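Local coordinates for Alr3699 protein (Nostoc sp., PDB 4XSO) that belongs to the GT-B glycosyltransferases, with two Rossmann-like domains, and is of unknown specific function, at residues Y124-I129 / V154-Q159; F11-G16 / A102-A107; V177-F182 / Q366-V371. All coordinates share one frame; numbering follows the deposited sequence.

Contact 1 (Y124-I129 / V154-Q159). With GOL (glycerol), chain C.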
ATOM      1  N   TYR A 124     -16.953   0.316   0.758  1.00 27.70           N
ATOM      2  CA  TYR A 124     -16.787   0.104  -0.629  1.00 24.96           C
ATOM      3  C   TYR A 124     -18.192   0.105  -1.289  1.00 28.29           C
ATOM      4  O   TYR A 124     -19.029  -0.683  -0.929  1.00 28.89           O
ATOM      5  CB  TYR A 124     -16.163  -1.277  -0.833  1.00 30.05           C
ATOM      6  CG  TYR A 124     -15.928  -1.756  -2.261  1.00 28.19           C
ATOM      7  CD1 TYR A 124     -15.707  -0.895  -3.280  1.00 31.78           C
ATOM      8  CD2 TYR A 124     -15.857  -3.141  -2.538  1.00 34.60           C
ATOM      9  CE1 TYR A 124     -15.448  -1.351  -4.560  1.00 29.62           C
ATOM     10  CE2 TYR A 124     -15.607  -3.619  -3.808  1.00 29.09           C
ATOM     11  CZ  TYR A 124     -15.392  -2.706  -4.809  1.00 35.21           C
ATOM     12  OH  TYR A 124     -15.085  -3.123  -6.083  1.00 39.20           O
ATOM     13  N   HIS A 125     -18.409   0.996  -2.235  1.00 28.79           N
ATOM     14  CA  HIS A 125     -19.618   0.994  -3.066  1.00 28.88           C
ATOM     15  C   HIS A 125     -19.308   0.409  -4.378  1.00 32.55           C
ATOM     16  O   HIS A 125     -18.499   0.963  -5.110  1.00 28.54           O
ATOM     17  CB  HIS A 125     -20.079   2.412  -3.270  1.00 33.53           C
ATOM     18  CG  HIS A 125     -21.466   2.498  -3.762  1.00 32.74           C
ATOM     19  ND1 HIS A 125     -22.315   3.484  -3.346  1.00 34.23           N
ATOM     20  CD2 HIS A 125     -22.170   1.715  -4.618  1.00 38.91           C
ATOM     21  CE1 HIS A 125     -23.481   3.332  -3.946  1.00 41.39           C
ATOM     22  NE2 HIS A 125     -23.419   2.273  -4.727  1.00 36.56           N
ATOM     23  N   LEU A 126     -19.874  -0.773  -4.600  1.00 32.20           N
ATOM     24  CA  LEU A 126     -19.558  -1.632  -5.695  1.00 32.47           C
ATOM     25  C   LEU A 126     -20.552  -1.278  -6.796  1.00 32.64           C
ATOM     26  O   LEU A 126     -21.784  -1.507  -6.663  1.00 35.95           O
ATOM     27  CB  LEU A 126     -19.769  -3.064  -5.217  1.00 33.36           C
ATOM     28  CG  LEU A 126     -19.575  -4.211  -6.228  1.00 34.62           C
ATOM     29  CD1 LEU A 126     -18.159  -4.278  -6.782  1.00 35.25           C
ATOM     30  CD2 LEU A 126     -19.920  -5.542  -5.599  1.00 31.84           C
ATOM     31  N   HIS A 127     -20.051  -0.706  -7.875  1.00 32.16           N
ATOM     32  CA  HIS A 127     -20.873  -0.362  -8.993  1.00 35.03           C
ATOM     33  C   HIS A 127     -20.663  -1.327 -10.178  1.00 40.10           C
ATOM     34  O   HIS A 127     -21.335  -1.160 -11.207  1.00 38.79           O
ATOM     35  CB  HIS A 127     -20.583   1.048  -9.492  1.00 34.29           C
ATOM     36  CG  HIS A 127     -20.859   2.126  -8.497  1.00 30.86           C
ATOM     37  ND1 HIS A 127     -22.110   2.644  -8.308  1.00 33.10           N
ATOM     38  CD2 HIS A 127     -20.043   2.809  -7.660  1.00 32.40           C
ATOM     39  CE1 HIS A 127     -22.080   3.586  -7.388  1.00 31.81           C
ATOM     40  NE2 HIS A 127     -20.830   3.727  -6.994  1.00 33.79           N
ATOM     41  N   ASP A 128     -19.765  -2.309 -10.041  1.00 37.11           N
ATOM     42  CA  ASP A 128     -19.434  -3.228 -11.162  1.00 40.98           C
ATOM     43  C   ASP A 128     -19.979  -4.624 -10.885  1.00 40.11           C
ATOM     44  O   ASP A 128     -20.211  -5.003  -9.733  1.00 38.06           O
ATOM     45  CB  ASP A 128     -17.925  -3.398 -11.342  1.00 46.29           C
ATOM     46  CG  ASP A 128     -17.167  -2.062 -11.513  1.00 49.92           C
ATOM     47  OD1 ASP A 128     -17.541  -1.302 -12.405  1.00 49.22           O
ATOM     48  OD2 ASP A 128     -16.174  -1.826 -10.786  1.00 50.49           O
ATOM     49  N   ILE A 129     -20.184  -5.364 -11.958  1.00 36.46           N
ATOM     50  CA  ILE A 129     -20.360  -6.815 -11.894  1.00 38.72           C
ATOM     51  C   ILE A 129     -18.931  -7.345 -12.000  1.00 36.04           C
ATOM     52  O   ILE A 129     -18.274  -7.107 -13.009  1.00 37.31           O
ATOM     53  CB  ILE A 129     -21.247  -7.311 -13.034  1.00 41.23           C
ATOM     54  CG1 ILE A 129     -22.671  -6.790 -12.824  1.00 43.68           C
ATOM     55  CG2 ILE A 129     -21.234  -8.859 -13.158  1.00 40.30           C
ATOM     56  CD1 ILE A 129     -23.622  -7.285 -13.898  1.00 46.16           C
ATOM     57  N   VAL A 154     -20.031  -3.291   2.197  1.00 28.63           N
ATOM     58  CA  VAL A 154     -19.929  -3.268   0.746  1.00 26.57           C
ATOM     59  C   VAL A 154     -21.322  -2.927   0.218  1.00 30.27           C
ATOM     60  O   VAL A 154     -22.251  -3.703   0.387  1.00 28.36           O
ATOM     61  CB  VAL A 154     -19.494  -4.622   0.222  1.00 27.34           C
ATOM     62  CG1 VAL A 154     -19.616  -4.690  -1.286  1.00 29.13           C
ATOM     63  CG2 VAL A 154     -18.050  -4.878   0.660  1.00 26.54           C
ATOM     64  N   ILE A 155     -21.477  -1.740  -0.366  1.00 28.19           N
ATOM     65  CA  ILE A 155     -22.762  -1.312  -0.906  1.00 27.68           C
ATOM     66  C   ILE A 155     -22.798  -1.734  -2.328  1.00 28.38           C
ATOM     67  O   ILE A 155     -21.901  -1.409  -3.101  1.00 30.43           O
ATOM     68  CB  ILE A 155     -22.942   0.221  -0.798  1.00 30.30           C
ATOM     69  CG1 ILE A 155     -22.989   0.623   0.674  1.00 33.76           C
ATOM     70  CG2 ILE A 155     -24.243   0.642  -1.446  1.00 28.30           C
ATOM     71  CD1 ILE A 155     -23.046   2.129   0.874  1.00 35.42           C
ATOM     72  N   ALA A 156     -23.783  -2.537  -2.690  1.00 30.24           N
ATOM     73  CA  ALA A 156     -23.900  -3.005  -4.084  1.00 29.34           C
ATOM     74  C   ALA A 156     -25.084  -2.326  -4.786  1.00 27.39           C
ATOM     75  O   ALA A 156     -26.110  -2.120  -4.167  1.00 31.58           O
ATOM     76  CB  ALA A 156     -24.037  -4.513  -4.125  1.00 31.88           C
ATOM     77  N   ASN A 157     -24.900  -1.910  -6.037  1.00 26.68           N
ATOM     78  CA  ASN A 157     -25.904  -1.141  -6.769  1.00 29.48           C
ATOM     79  C   ASN A 157     -27.012  -2.003  -7.319  1.00 29.81           C
ATOM     80  O   ASN A 157     -28.065  -1.527  -7.789  1.00 29.14           O
ATOM     81  CB  ASN A 157     -25.236  -0.259  -7.811  1.00 29.15           C
ATOM     82  CG  ASN A 157     -24.533  -1.073  -8.930  1.00 31.64           C
ATOM     83  OD1 ASN A 157     -24.412  -2.313  -8.855  1.00 28.83           O
ATOM     84  ND2 ASN A 157     -24.103  -0.357  -9.979  1.00 32.66           N
ATOM     85  N   SER A 158     -26.882  -3.306  -7.114  1.00 27.85           N
ATOM     86  CA  SER A 158     -27.904  -4.215  -7.586  1.00 32.33           C
ATOM     87  C   SER A 158     -27.652  -5.613  -6.999  1.00 32.01           C
ATOM     88  O   SER A 158     -26.532  -5.928  -6.555  1.00 28.88           O
ATOM     89  CB  SER A 158     -27.860  -4.281  -9.105  1.00 34.26           C
ATOM     90  OG  SER A 158     -26.699  -4.973  -9.514  1.00 34.04           O
ATOM     91  N   GLN A 159     -28.722  -6.394  -6.926  1.00 30.20           N
ATOM     92  CA  GLN A 159     -28.603  -7.853  -6.674  1.00 32.50           C
ATOM     93  C   GLN A 159     -27.597  -8.602  -7.604  1.00 27.67           C
ATOM     94  O   GLN A 159     -26.832  -9.416  -7.115  1.00 27.56           O
ATOM     95  CB  GLN A 159     -29.970  -8.538  -6.649  1.00 34.92           C
ATOM     96  CG  GLN A 159     -30.785  -8.045  -5.448  1.00 50.71           C
ATOM     97  CD  GLN A 159     -32.234  -8.583  -5.308  1.00 57.77           C
ATOM     98  OE1 GLN A 159     -32.846  -9.073  -6.248  1.00 55.37           O
ATOM     99  NE2 GLN A 159     -32.782  -8.431  -4.115  1.00 59.88           N
TER
HETATM  100  C1  GOL C 401     -23.549   2.910 -11.280  1.00 43.14           C
HETATM  101  O1  GOL C 401     -24.212   2.373 -10.143  1.00 39.43           O
HETATM  102  C2  GOL C 401     -24.228   2.218 -12.447  1.00 50.04           C
HETATM  103  O2  GOL C 401     -25.238   3.111 -12.889  1.00 51.40           O
HETATM  104  C3  GOL C 401     -23.235   1.874 -13.531  1.00 54.81           C
HETATM  105  O3  GOL C 401     -23.475   2.677 -14.679  1.00 59.32           O
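The CG2 methyl of Ile155 sits squarely over one face of the His125 imidazole, 3.7 Å from the ring centroid and only 9° off the ring normal, a CH-pi contact. The parallel pairing of His125 with Ile155 puts both side chains on one face of the sheet; with His125 CG and Ile155 CG2 each anti to the backbone N, the ring and the methyl come to overlap. On the other face of the sheet, Tyr124 CD2 meets Val154 CG2 at 4.2 Å, and Leu126 rests its CB on Val154 CG1.

Beneath these side chains the backbones run parallel. Ile155 N donates to Tyr124 O in the carbonyl plane, and Ile155 O takes Leu126 N at 2.6 Å with an N-H...O angle of 168°. These bonds join strands 122-126 and 153-156, which with helix 137-150 form a beta-alpha-beta unit in the seven-stranded parallel sheet of the N-terminal Rossmann-like domain. Past the strand ends, Asn157 N still bonds Leu126 O at 3.2 Å.

The Asn157 side chain, turned by chi1 65° to place CG between backbone N and carbonyl carbon, reaches across to the backbone of His127: ND2 makes a weak bond to His127 O (3.1 Å). The same nitrogen donates to O1 of a glycerol at 2.7 Å, and His127 ND1 donates to that oxygen at 2.8 Å, so two N-H groups grip one hydroxyl. The glycerol probably came from the crystallisation liquor.

A second shell fixes these groups. His127 NE2 bonds Asn103 OD1, His125 ND1 bonds Tyr101 OH, and Asn157 OD1 bonds Ser161 OG. The His125 face opposite Ile155 is covered near its rim by His127 CE1.

Contact 2 (F11-G16 / A102-A107)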
ATOM      1  N   PHE A  11     -14.326  10.441   0.015  1.00 25.96           N
ATOM      2  CA  PHE A  11     -14.805   9.631  -1.106  1.00 28.35           C
ATOM      3  C   PHE A  11     -13.602   9.511  -1.977  1.00 34.41           C
ATOM      4  O   PHE A  11     -12.858  10.501  -2.127  1.00 30.42           O
ATOM      5  CB  PHE A  11     -15.938  10.297  -1.909  1.00 27.98           C
ATOM      6  CG  PHE A  11     -17.246  10.448  -1.169  1.00 26.35           C
ATOM      7  CD1 PHE A  11     -18.161   9.391  -1.106  1.00 28.53           C
ATOM      8  CD2 PHE A  11     -17.579  11.655  -0.550  1.00 26.82           C
ATOM      9  CE1 PHE A  11     -19.354   9.520  -0.440  1.00 28.14           C
ATOM     10  CE2 PHE A  11     -18.849  11.812   0.002  1.00 26.66           C
ATOM     11  CZ  PHE A  11     -19.708  10.751   0.116  1.00 28.69           C
ATOM     12  N   LEU A  12     -13.418   8.320  -2.538  1.00 31.35           N
ATOM     13  CA  LEU A  12     -12.347   8.061  -3.452  1.00 32.86           C
ATOM     14  C   LEU A  12     -12.829   7.427  -4.724  1.00 33.02           C
ATOM     15  O   LEU A  12     -13.671   6.510  -4.740  1.00 33.28           O
ATOM     16  CB  LEU A  12     -11.322   7.092  -2.807  1.00 31.96           C
ATOM     17  CG  LEU A  12     -10.510   7.572  -1.644  1.00 33.78           C
ATOM     18  CD1 LEU A  12      -9.651   6.401  -1.108  1.00 37.47           C
ATOM     19  CD2 LEU A  12      -9.634   8.732  -2.117  1.00 35.64           C
ATOM     20  N   ASP A  13     -12.284   7.881  -5.840  1.00 31.62           N
ATOM     21  CA  ASP A  13     -12.753   7.366  -7.111  1.00 31.61           C
ATOM     22  C   ASP A  13     -11.624   7.433  -8.151  1.00 37.20           C
ATOM     23  O   ASP A  13     -10.981   8.450  -8.309  1.00 32.71           O
ATOM     24  CB  ASP A  13     -14.014   8.109  -7.547  1.00 33.68           C
ATOM     25  CG  ASP A  13     -14.687   7.489  -8.778  1.00 35.78           C
ATOM     26  OD1 ASP A  13     -14.022   7.373  -9.850  1.00 44.10           O
ATOM     27  OD2 ASP A  13     -15.918   7.187  -8.722  1.00 39.84           O
ATOM     28  N   GLN A  14     -11.384   6.334  -8.873  1.00 36.51           N
ATOM     29  CA  GLN A  14     -10.147   6.254  -9.661  1.00 38.01           C
ATOM     30  C   GLN A  14     -10.196   7.109 -10.926  1.00 34.24           C
ATOM     31  O   GLN A  14      -9.156   7.477 -11.465  1.00 43.19           O
ATOM     32  CB  GLN A  14      -9.819   4.804 -10.067  1.00 34.92           C
ATOM     33  CG  GLN A  14     -10.667   4.314 -11.229  1.00 36.81           C
ATOM     34  CD  GLN A  14     -10.736   2.764 -11.267  1.00 45.14           C
ATOM     35  OE1 GLN A  14     -10.864   2.098 -10.253  1.00 35.99           O
ATOM     36  NE2 GLN A  14     -10.649   2.212 -12.451  1.00 47.09           N
ATOM     37  N   SER A  15     -11.382   7.447 -11.391  1.00 36.64           N
ATOM     38  CA  SER A  15     -11.522   8.098 -12.688  1.00 41.32           C
ATOM     39  C   SER A  15     -11.700   9.630 -12.711  1.00 42.37           C
ATOM     40  O   SER A  15     -12.445  10.203 -11.913  1.00 40.24           O
ATOM     41  CB  SER A  15     -12.691   7.472 -13.447  1.00 45.23           C
ATOM     42  OG  SER A  15     -12.644   7.854 -14.804  1.00 49.23           O
ATOM     43  N   GLY A  16     -11.035  10.245 -13.693  1.00 41.52           N
ATOM     44  CA  GLY A  16     -11.292  11.614 -14.157  1.00 47.94           C
ATOM     45  C   GLY A  16     -12.496  11.803 -15.092  1.00 45.03           C
ATOM     46  O   GLY A  16     -12.835  12.937 -15.417  1.00 47.36           O
ATOM     47  N   ALA A 102     -14.894   4.276  -0.808  1.00 29.61           N
ATOM     48  CA  ALA A 102     -14.284   3.902  -2.109  1.00 31.03           C
ATOM     49  C   ALA A 102     -15.362   3.497  -3.092  1.00 29.76           C
ATOM     50  O   ALA A 102     -16.171   2.591  -2.821  1.00 28.68           O
ATOM     51  CB  ALA A 102     -13.301   2.769  -1.909  1.00 30.29           C
ATOM     52  N   ASN A 103     -15.321   4.156  -4.252  1.00 30.51           N
ATOM     53  CA  ASN A 103     -16.354   4.079  -5.248  1.00 31.08           C
ATOM     54  C   ASN A 103     -15.983   3.290  -6.529  1.00 30.61           C
ATOM     55  O   ASN A 103     -16.802   3.134  -7.416  1.00 31.23           O
ATOM     56  CB  ASN A 103     -16.828   5.491  -5.569  1.00 30.96           C
ATOM     57  CG  ASN A 103     -18.255   5.511  -6.121  1.00 31.21           C
ATOM     58  OD1 ASN A 103     -19.156   5.060  -5.474  1.00 31.13           O
ATOM     59  ND2 ASN A 103     -18.446   6.082  -7.313  1.00 34.68           N
ATOM     60  N   THR A 104     -14.757   2.793  -6.594  1.00 33.59           N
ATOM     61  CA  THR A 104     -14.262   2.066  -7.755  1.00 30.72           C
ATOM     62  C   THR A 104     -13.199   1.137  -7.250  1.00 29.99           C
ATOM     63  O   THR A 104     -12.807   1.188  -6.058  1.00 26.86           O
ATOM     64  CB  THR A 104     -13.632   2.974  -8.859  1.00 32.63           C
ATOM     65  OG1 THR A 104     -12.369   3.494  -8.403  1.00 33.52           O
ATOM     66  CG2 THR A 104     -14.563   4.079  -9.272  1.00 34.48           C
ATOM     67  N   GLN A 105     -12.769   0.196  -8.118  1.00 33.24           N
ATOM     68  CA  GLN A 105     -11.812  -0.842  -7.684  1.00 32.82           C
ATOM     69  C   GLN A 105     -10.455  -0.405  -7.221  1.00 32.63           C
ATOM     70  O   GLN A 105      -9.954  -0.862  -6.194  1.00 32.28           O
ATOM     71  CB  GLN A 105     -11.561  -1.875  -8.790  1.00 41.42           C
ATOM     72  CG  GLN A 105     -12.576  -2.962  -8.853  1.00 45.61           C
ATOM     73  CD  GLN A 105     -12.239  -4.016  -9.914  1.00 52.35           C
ATOM     74  OE1 GLN A 105     -12.987  -4.194 -10.891  1.00 58.34           O
ATOM     75  NE2 GLN A 105     -11.104  -4.700  -9.739  1.00 45.39           N
ATOM     76  N   LYS A 106      -9.790   0.394  -8.013  1.00 35.65           N
ATOM     77  CA  LYS A 106      -8.530   0.950  -7.561  1.00 38.56           C
ATOM     78  C   LYS A 106      -8.671   1.839  -6.327  1.00 36.20           C
ATOM     79  O   LYS A 106      -7.714   1.990  -5.524  1.00 34.00           O
ATOM     80  CB  LYS A 106      -7.926   1.798  -8.663  1.00 43.31           C
ATOM     81  CG  LYS A 106      -7.791   1.095 -10.041  1.00 51.77           C
ATOM     82  CD  LYS A 106      -6.627   1.721 -10.808  1.00 49.37           C
ATOM     83  CE  LYS A 106      -6.884   1.885 -12.286  1.00 57.66           C
ATOM     84  NZ  LYS A 106      -6.613   0.628 -13.017  1.00 61.52           N
ATOM     85  N   ALA A 107      -9.827   2.462  -6.155  1.00 35.65           N
ATOM     86  CA  ALA A 107     -10.002   3.331  -4.952  1.00 34.23           C
ATOM     87  C   ALA A 107     -10.112   2.414  -3.763  1.00 30.51           C
ATOM     88  O   ALA A 107      -9.669   2.739  -2.637  1.00 32.26           O
ATOM     89  CB  ALA A 107     -11.222   4.235  -5.067  1.00 34.52           C
TER
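Leu12 meets segment 102-107 through backbone and side chain. Its O accepts Asn103 N at 2.9 Å, nearly in line with the carbonyl, while its CB packs 3.6 Å from the Ala107 CB at the start of helix 105-118. The parallel pairing of Leu12 with Ala102 ends here, where both strands run out.

Asp13 follows, with CG anti to the backbone N (chi1 -172°), which carries its carboxylate across to Asn103. ND2 of Asn103 donates to Asp13 OD2 at 3.1 Å in a nearly straight bond (174°), with OD2 lying in the amide plane although the two flat groups are turned 43° apart. Asn103 also bonds Ala21 O through ND2 and His127 through OD1. Asp13 OD1 accepts from Ser15 N, forming an Asx turn that bends the chain.

The loops after strands 9-13 and 99-102 lie at the carboxyl ends of neighbouring strands in the parallel sheet of the N-terminal Rossmann-like domain of a GT-B fold. Gln14 joins its loop to the helix start. Its backbone N donates to OG1 of Thr104, the helix N-cap residue, at 3.0 Å. That hydroxyl in turn donates to Gln14 OE1 at 2.8 Å, and Lys106 N reaches the same oxygen, at 3.0 Å, from the opposite face of the amide plane. The Lys106 side chain crosses that of Gln14 at about a right angle, with Lys106 CG 3.6 Å from Gln14 CD.

Contact 3 (V177-F182 / Q366-V371)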
ATOM      1  N   VAL A 177     -27.672  -4.083  -0.698  1.00 24.59           N
ATOM      2  CA  VAL A 177     -28.001  -3.542  -1.981  1.00 24.82           C
ATOM      3  C   VAL A 177     -28.624  -2.151  -1.785  1.00 25.23           C
ATOM      4  O   VAL A 177     -29.506  -2.045  -1.001  1.00 26.06           O
ATOM      5  CB  VAL A 177     -28.970  -4.434  -2.810  1.00 27.14           C
ATOM      6  CG1 VAL A 177     -29.495  -3.722  -4.002  1.00 28.52           C
ATOM      7  CG2 VAL A 177     -28.281  -5.753  -3.236  1.00 29.58           C
ATOM      8  N   ILE A 178     -28.117  -1.121  -2.441  1.00 25.32           N
ATOM      9  CA  ILE A 178     -28.768   0.216  -2.434  1.00 25.52           C
ATOM     10  C   ILE A 178     -28.700   0.670  -3.875  1.00 26.32           C
ATOM     11  O   ILE A 178     -27.640   0.785  -4.454  1.00 27.76           O
ATOM     12  CB  ILE A 178     -28.090   1.245  -1.538  1.00 31.31           C
ATOM     13  CG1 ILE A 178     -28.086   0.801  -0.095  1.00 32.40           C
ATOM     14  CG2 ILE A 178     -28.811   2.606  -1.618  1.00 30.01           C
ATOM     15  CD1 ILE A 178     -27.415   1.797   0.806  1.00 34.47           C
ATOM     16  N   TYR A 179     -29.879   0.920  -4.466  1.00 29.20           N
ATOM     17  CA  TYR A 179     -30.008   1.226  -5.891  1.00 29.14           C
ATOM     18  C   TYR A 179     -29.571   2.704  -6.073  1.00 29.37           C
ATOM     19  O   TYR A 179     -29.511   3.444  -5.126  1.00 33.91           O
ATOM     20  CB  TYR A 179     -31.474   0.983  -6.276  1.00 29.33           C
ATOM     21  CG  TYR A 179     -31.896  -0.489  -6.311  1.00 32.63           C
ATOM     22  CD1 TYR A 179     -31.196  -1.395  -7.120  1.00 32.42           C
ATOM     23  CD2 TYR A 179     -33.045  -0.963  -5.664  1.00 36.39           C
ATOM     24  CE1 TYR A 179     -31.557  -2.743  -7.216  1.00 38.69           C
ATOM     25  CE2 TYR A 179     -33.417  -2.353  -5.778  1.00 39.57           C
ATOM     26  CZ  TYR A 179     -32.668  -3.227  -6.563  1.00 40.56           C
ATOM     27  OH  TYR A 179     -32.954  -4.645  -6.740  1.00 50.25           O
ATOM     28  N   ASN A 180     -29.254   3.102  -7.308  1.00 29.10           N
ATOM     29  CA  ASN A 180     -29.046   4.484  -7.718  1.00 30.16           C
ATOM     30  C   ASN A 180     -30.344   5.297  -7.476  1.00 29.91           C
ATOM     31  O   ASN A 180     -31.489   4.797  -7.586  1.00 28.78           O
ATOM     32  CB  ASN A 180     -28.675   4.542  -9.202  1.00 28.65           C
ATOM     33  CG  ASN A 180     -27.261   4.058  -9.528  1.00 30.88           C
ATOM     34  OD1 ASN A 180     -26.631   3.270  -8.809  1.00 36.64           O
ATOM     35  ND2 ASN A 180     -26.807   4.442 -10.682  1.00 36.29           N
ATOM     36  N   GLY A 181     -30.179   6.541  -7.093  1.00 32.78           N
ATOM     37  CA  GLY A 181     -31.357   7.408  -6.846  1.00 34.33           C
ATOM     38  C   GLY A 181     -31.416   8.486  -7.925  1.00 33.87           C
ATOM     39  O   GLY A 181     -30.402   8.799  -8.503  1.00 31.02           O
ATOM     40  N   PHE A 182     -32.604   9.031  -8.135  1.00 33.32           N
ATOM     41  CA  PHE A 182     -32.914  10.034  -9.148  1.00 31.99           C
ATOM     42  C   PHE A 182     -33.880  11.094  -8.601  1.00 30.29           C
ATOM     43  O   PHE A 182     -34.802  10.763  -7.883  1.00 27.99           O
ATOM     44  CB  PHE A 182     -33.582   9.335 -10.348  1.00 31.05           C
ATOM     45  CG  PHE A 182     -32.715   8.286 -10.958  1.00 31.79           C
ATOM     46  CD1 PHE A 182     -32.671   7.013 -10.407  1.00 29.57           C
ATOM     47  CD2 PHE A 182     -31.918   8.581 -12.085  1.00 31.53           C
ATOM     48  CE1 PHE A 182     -31.793   6.043 -10.915  1.00 35.31           C
ATOM     49  CE2 PHE A 182     -31.128   7.605 -12.621  1.00 33.98           C
ATOM     50  CZ  PHE A 182     -31.074   6.322 -12.033  1.00 33.48           C
ATOM     51  N   GLN A 366     -41.348   5.085  -6.578  1.00 29.87           N
ATOM     52  CA  GLN A 366     -41.265   4.453  -5.276  1.00 33.00           C
ATOM     53  C   GLN A 366     -39.856   3.907  -4.959  1.00 30.71           C
ATOM     54  O   GLN A 366     -39.333   4.147  -3.852  1.00 27.86           O
ATOM     55  CB  GLN A 366     -42.409   3.430  -5.118  1.00 28.63           C
ATOM     56  CG  GLN A 366     -42.322   2.524  -3.900  1.00 31.97           C
ATOM     57  CD  GLN A 366     -43.142   1.241  -4.066  1.00 35.88           C
ATOM     58  OE1 GLN A 366     -44.336   1.296  -4.348  1.00 41.81           O
ATOM     59  NE2 GLN A 366     -42.492   0.083  -3.924  1.00 34.59           N
ATOM     60  N   ARG A 367     -39.253   3.151  -5.880  1.00 29.95           N
ATOM     61  CA  ARG A 367     -37.966   2.460  -5.616  1.00 28.15           C
ATOM     62  C   ARG A 367     -36.695   3.261  -5.761  1.00 28.73           C
ATOM     63  O   ARG A 367     -35.725   2.947  -5.151  1.00 29.93           O
ATOM     64  CB  ARG A 367     -37.893   1.268  -6.621  1.00 28.38           C
ATOM     65  CG  ARG A 367     -39.086   0.311  -6.496  1.00 30.62           C
ATOM     66  CD  ARG A 367     -39.021  -0.859  -7.532  1.00 38.23           C
ATOM     67  NE  ARG A 367     -37.847  -1.686  -7.250  1.00 35.38           N
ATOM     68  CZ  ARG A 367     -37.295  -2.574  -8.081  1.00 37.74           C
ATOM     69  NH1 ARG A 367     -37.788  -2.811  -9.279  1.00 36.90           N
ATOM     70  NH2 ARG A 367     -36.206  -3.228  -7.688  1.00 36.90           N
ATOM     71  N   PHE A 368     -36.656   4.261  -6.656  1.00 27.87           N
ATOM     72  CA  PHE A 368     -35.423   4.904  -7.053  1.00 27.80           C
ATOM     73  C   PHE A 368     -35.399   6.429  -6.770  1.00 28.29           C
ATOM     74  O   PHE A 368     -34.528   7.155  -7.254  1.00 30.21           O
ATOM     75  CB  PHE A 368     -35.178   4.631  -8.513  1.00 27.28           C
ATOM     76  CG  PHE A 368     -35.278   3.179  -8.843  1.00 25.81           C
ATOM     77  CD1 PHE A 368     -34.403   2.273  -8.276  1.00 26.10           C
ATOM     78  CD2 PHE A 368     -36.280   2.715  -9.663  1.00 29.34           C
ATOM     79  CE1 PHE A 368     -34.519   0.906  -8.604  1.00 32.85           C
ATOM     80  CE2 PHE A 368     -36.425   1.341  -9.967  1.00 29.07           C
ATOM     81  CZ  PHE A 368     -35.558   0.459  -9.461  1.00 28.66           C
ATOM     82  N   ASP A 369     -36.341   6.887  -5.953  1.00 30.23           N
ATOM     83  CA  ASP A 369     -36.345   8.302  -5.519  1.00 28.32           C
ATOM     84  C   ASP A 369     -35.068   8.593  -4.734  1.00 26.97           C
ATOM     85  O   ASP A 369     -34.764   7.916  -3.763  1.00 26.07           O
ATOM     86  CB  ASP A 369     -37.608   8.569  -4.728  1.00 27.40           C
ATOM     87  CG  ASP A 369     -37.796  10.045  -4.362  1.00 30.49           C
ATOM     88  OD1 ASP A 369     -36.856  10.848  -4.466  1.00 34.22           O
ATOM     89  OD2 ASP A 369     -38.950  10.365  -3.976  1.00 37.30           O
ATOM     90  N   VAL A 370     -34.295   9.542  -5.219  1.00 28.91           N
ATOM     91  CA  VAL A 370     -33.077   9.959  -4.548  1.00 31.19           C
ATOM     92  C   VAL A 370     -33.270  10.324  -3.085  1.00 32.58           C
ATOM     93  O   VAL A 370     -32.341  10.093  -2.319  1.00 28.74           O
ATOM     94  CB  VAL A 370     -32.334  11.087  -5.298  1.00 32.53           C
ATOM     95  CG1 VAL A 370     -33.024  12.450  -5.119  1.00 32.56           C
ATOM     96  CG2 VAL A 370     -30.865  11.125  -4.862  1.00 36.20           C
ATOM     97  N   VAL A 371     -34.472  10.773  -2.682  1.00 31.60           N
ATOM     98  CA  VAL A 371     -34.742  11.064  -1.267  1.00 33.64           C
ATOM     99  C   VAL A 371     -34.719   9.817  -0.445  1.00 31.54           C
ATOM    100  O   VAL A 371     -34.027   9.737   0.576  1.00 28.93           O
ATOM    101  CB  VAL A 371     -36.079  11.841  -1.029  1.00 35.92           C
ATOM    102  CG1 VAL A 371     -36.325  12.067   0.459  1.00 39.61           C
ATOM    103  CG2 VAL A 371     -36.038  13.164  -1.767  1.00 38.82           C
TER
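Phe368 leans on Tyr179 with a ring edge and can be followed outward from its CB. That atom lies 3.8 Å from Asn180 O and 3.9 Å from Phe182 CD1. With CG anti to the carbonyl carbon (chi1 -51°), the ring heads for Tyr179: CD1 meets Tyr179 CB, and CE1 meets Tyr179 CG, both at 3.8 Å. The rings of Phe368 and Tyr179 form an offset edge-to-face stack, with planes at 72° and centroids 5.5 Å apart. CZ, at the tip, lies over the centre of the Arg367 guanidinium, whose NH2 is 3.5 Å from Tyr179 CE2. The polar ends of Arg367 and Tyr179 share Glu320 as a partner: Arg367 NH1 bonds its backbone O and Tyr179 OH its carboxylate.

Backbone bonds clamp the other end. Phe182 N donates to Phe368 O at 2.8 Å, and Val370 N returns a bond to Phe182 O, arriving from above the carbonyl plane. Asp369, the N-cap of helix 370-382, accepts from Val371 N through OD1. The contact thus ties the loop after strand 175-177 to the junction of helices 350-368 and 370-382, the C-terminal crossing back to the N-terminal domain that is characteristic of GT-B glycosyltransferases.

How the contacts relate
Contacts 1 and 2 share one parallel sheet and touch directly: His125 N lies 2.8 Å from Ala102 O, and His127 NE2 lies 2.6 Å from Asn103 OD1, both probable hydrogen bonds. Their centres are about 13 Å apart. Contact 3 continues from contact 1 on its other side, with Ile178 N 2.8 Å from Ala156 O and Tyr179 CD1 packed against Asn157 O; those centres are about 14 Å apart. Contacts 2 and 3 do not touch, their nearest atoms being about 8 Å apart. The glycerol held in contact 1 also lies near Asn180 of contact 3, so strand-end loops from both border it.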